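Local atomic coordinates of ABC transporter, periplasmic substrate-binding protein (Vibrio cholerae O1 biovar eltor, PDB entry 1TWY), a protein that probably binds phosphate in the periplasm and delivers it to an ABC-type transporter for uptake into the cell. Residues 51-56 against 252-257. Numbering follows the deposited sequence.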
loop_
_atom_site.group_PDB
_atom_site.type_symbol
_atom_site.label_atom_id
_atom_site.label_comp_id
_atom_site.label_asym_id
_atom_site.label_seq_id
_atom_site.Cartn_x
_atom_site.Cartn_y
_atom_site.Cartn_z
ATOM N N GLN A 51 12.940 23.547 2.277
ATOM C CA GLN A 51 12.564 24.925 2.637
ATOM C C GLN A 51 13.241 25.411 3.942
ATOM O O GLN A 51 13.795 26.510 3.985
ATOM C CB GLN A 51 11.028 25.070 2.762
ATOM C CG GLN A 51 10.522 25.595 4.159
ATOM C CD GLN A 51 8.989 25.626 4.312
ATOM O OE1 GLN A 51 8.253 25.185 3.416
ATOM N NE2 GLN A 51 8.513 26.150 5.458
ATOM N N GLN A 52 13.198 24.610 4.996
ATOM C CA GLN A 52 13.776 25.018 6.279
ATOM C C GLN A 52 15.282 24.717 6.371
ATOM O O GLN A 52 15.970 25.316 7.199
ATOM C CB GLN A 52 13.011 24.434 7.511
ATOM C CG GLN A 52 12.054 23.194 7.279
ATOM C CD GLN A 52 11.360 22.664 8.590
ATOM O OE1 GLN A 52 10.276 23.152 8.940
ATOM N NE2 GLN A 52 11.991 21.670 9.298
ATOM N N HIS A 53 15.809 23.817 5.522
ATOM C CA HIS A 53 17.248 23.463 5.509
ATOM C C HIS A 53 17.823 23.499 4.065
ATOM O O HIS A 53 18.065 22.406 3.443
ATOM C CB HIS A 53 17.480 22.048 6.116
ATOM C CG HIS A 53 16.950 21.860 7.518
ATOM N ND1 HIS A 53 15.603 21.741 7.807
ATOM C CD2 HIS A 53 17.602 21.687 8.693
ATOM C CE1 HIS A 53 15.448 21.555 9.111
ATOM N NE2 HIS A 53 16.646 21.526 9.670
ATOM N N PRO A 54 17.934 24.690 3.474
ATOM C CA PRO A 54 18.183 24.808 2.023
ATOM C C PRO A 54 19.512 24.250 1.562
ATOM O O PRO A 54 19.616 23.814 0.428
ATOM C CB PRO A 54 18.006 26.303 1.711
ATOM C CG PRO A 54 18.241 26.986 3.039
ATOM C CD PRO A 54 17.747 26.010 4.111
ATOM N N GLU A 55 20.481 24.138 2.457
ATOM C CA GLU A 55 21.721 23.439 2.082
ATOM C C GLU A 55 21.757 21.877 2.199
ATOM O O GLU A 55 22.845 21.259 2.014
ATOM C CB GLU A 55 22.890 24.095 2.829
ATOM C CG GLU A 55 23.058 25.597 2.481
ATOM C CD GLU A 55 23.238 25.856 0.984
ATOM O OE1 GLU A 55 24.131 25.221 0.330
ATOM O OE2 GLU A 55 22.494 26.698 0.442
ATOM N N THR A 56 20.632 21.189 2.436
ATOM C CA THR A 56 20.737 19.715 2.408
ATOM C C THR A 56 19.758 19.149 1.430
ATOM O O THR A 56 18.561 19.396 1.563
ATOM C CB THR A 56 20.685 19.111 3.826
ATOM O OG1 THR A 56 20.131 20.026 4.756
ATOM C CG2 THR A 56 22.086 19.026 4.390
ATOM N N THR A 252 21.198 12.897 8.777
ATOM C CA THR A 252 20.244 11.778 8.844
ATOM C C THR A 252 19.369 11.849 10.141
ATOM O O THR A 252 18.123 11.832 10.070
ATOM C CB THR A 252 20.996 10.435 8.736
ATOM O OG1 THR A 252 21.656 10.329 7.457
ATOM C CG2 THR A 252 19.992 9.255 8.719
ATOM N N LYS A 253 19.976 11.997 11.322
ATOM C CA LYS A 253 19.182 12.058 12.551
ATOM C C LYS A 253 18.194 13.244 12.553
ATOM O O LYS A 253 17.049 13.132 12.941
ATOM C CB LYS A 253 20.120 12.096 13.777
ATOM C CG LYS A 253 20.887 10.773 13.888
ATOM C CD LYS A 253 21.462 10.440 15.303
ATOM C CE LYS A 253 22.252 11.573 15.933
ATOM N NZ LYS A 253 23.438 11.024 16.709
ATOM N N GLU A 254 18.616 14.389 12.055
ATOM C CA GLU A 254 17.762 15.524 11.917
ATOM C C GLU A 254 16.562 15.301 10.937
ATOM O O GLU A 254 15.445 15.732 11.221
ATOM C CB GLU A 254 18.603 16.732 11.508
ATOM C CG GLU A 254 17.892 18.045 11.567
ATOM C CD GLU A 254 18.849 19.260 11.446
ATOM O OE1 GLU A 254 20.109 19.110 11.480
ATOM O OE2 GLU A 254 18.327 20.380 11.313
ATOM N N PHE A 255 16.807 14.641 9.826
ATOM C CA PHE A 255 15.682 14.339 8.927
ATOM C C PHE A 255 14.711 13.313 9.580
ATOM O O PHE A 255 13.441 13.467 9.496
ATOM C CB PHE A 255 16.173 13.833 7.567
ATOM C CG PHE A 255 15.088 13.746 6.575
ATOM C CD1 PHE A 255 14.393 14.881 6.178
ATOM C CD2 PHE A 255 14.708 12.518 6.037
ATOM C CE1 PHE A 255 13.395 14.818 5.295
ATOM C CE2 PHE A 255 13.663 12.435 5.135
ATOM C CZ PHE A 255 13.022 13.542 4.745
ATOM N N ILE A 256 15.249 12.304 10.214
ATOM C CA ILE A 256 14.426 11.323 10.945
ATOM C C ILE A 256 13.556 11.982 12.019
ATOM O O ILE A 256 12.295 11.788 12.074
ATOM C CB ILE A 256 15.302 10.212 11.555
ATOM C CG1 ILE A 256 16.028 9.419 10.465
ATOM C CG2 ILE A 256 14.476 9.244 12.422
ATOM C CD1 ILE A 256 15.137 8.380 9.763
ATOM N N ALA A 257 14.157 12.854 12.839
ATOM C CA ALA A 257 13.333 13.681 13.713
ATOM C C ALA A 257 12.161 14.462 13.108
ATOM O O ALA A 257 11.038 14.468 13.636
ATOM C CB ALA A 257 14.241 14.738 14.522
#
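His53, the first residue to leave helical backbone angles at the end of helix 36-52, begins a type I beta turn that runs to Thr56, while Glu254, which meets it, sits on the outer side of helix 250-260. The turn is closed by Thr56 N bonding to His53 O at 3.0 Å, and Thr56 OG1 adds a weak second bond to the same carbonyl. Pro54 suits the second position of such a turn, because its ring holds phi near the required value. The two side chains reach for each other from opposite directions. Glutamate suits position 254 because its long, flexible chain can carry a carboxylate from an exposed helix face to the ring: CG stands anti to the backbone N (chi1 -169°) and the chain stays extended beyond it, so that OE2 comes 2.6 Å from His53 NE2. The oxygen lies at the ring's edge, near its plane, but is displaced toward CD2, 3.0 Å from that carbon. The N-H therefore points past it, and the hydrogen bond is short yet bent and weak, with an angle of 123° at the hydrogen. Ring and carboxylate planes stand 75° apart. In the periplasmic-binding-protein fold, helices cover a central sheet in each lobe, and here the turn after helix 36-52 is linked to helix 250-260 at the surface of one lobe. Deeper in, Phe255 meets Tyr49 edge-to-face and also packs on Ile79 of strand 79-82. Histidine suits its place because two ring nitrogens serve two partners: ND1 bonds to Tyr49 O, a backbone carbonyl of the preceding helix, fixing the ring's rotation, and the ring stacks on that of Tyr49, while NE2 faces Glu254. With ND1 donating to a carbonyl and NE2 facing a carboxylate, the ring is probably often doubly protonated and positively charged.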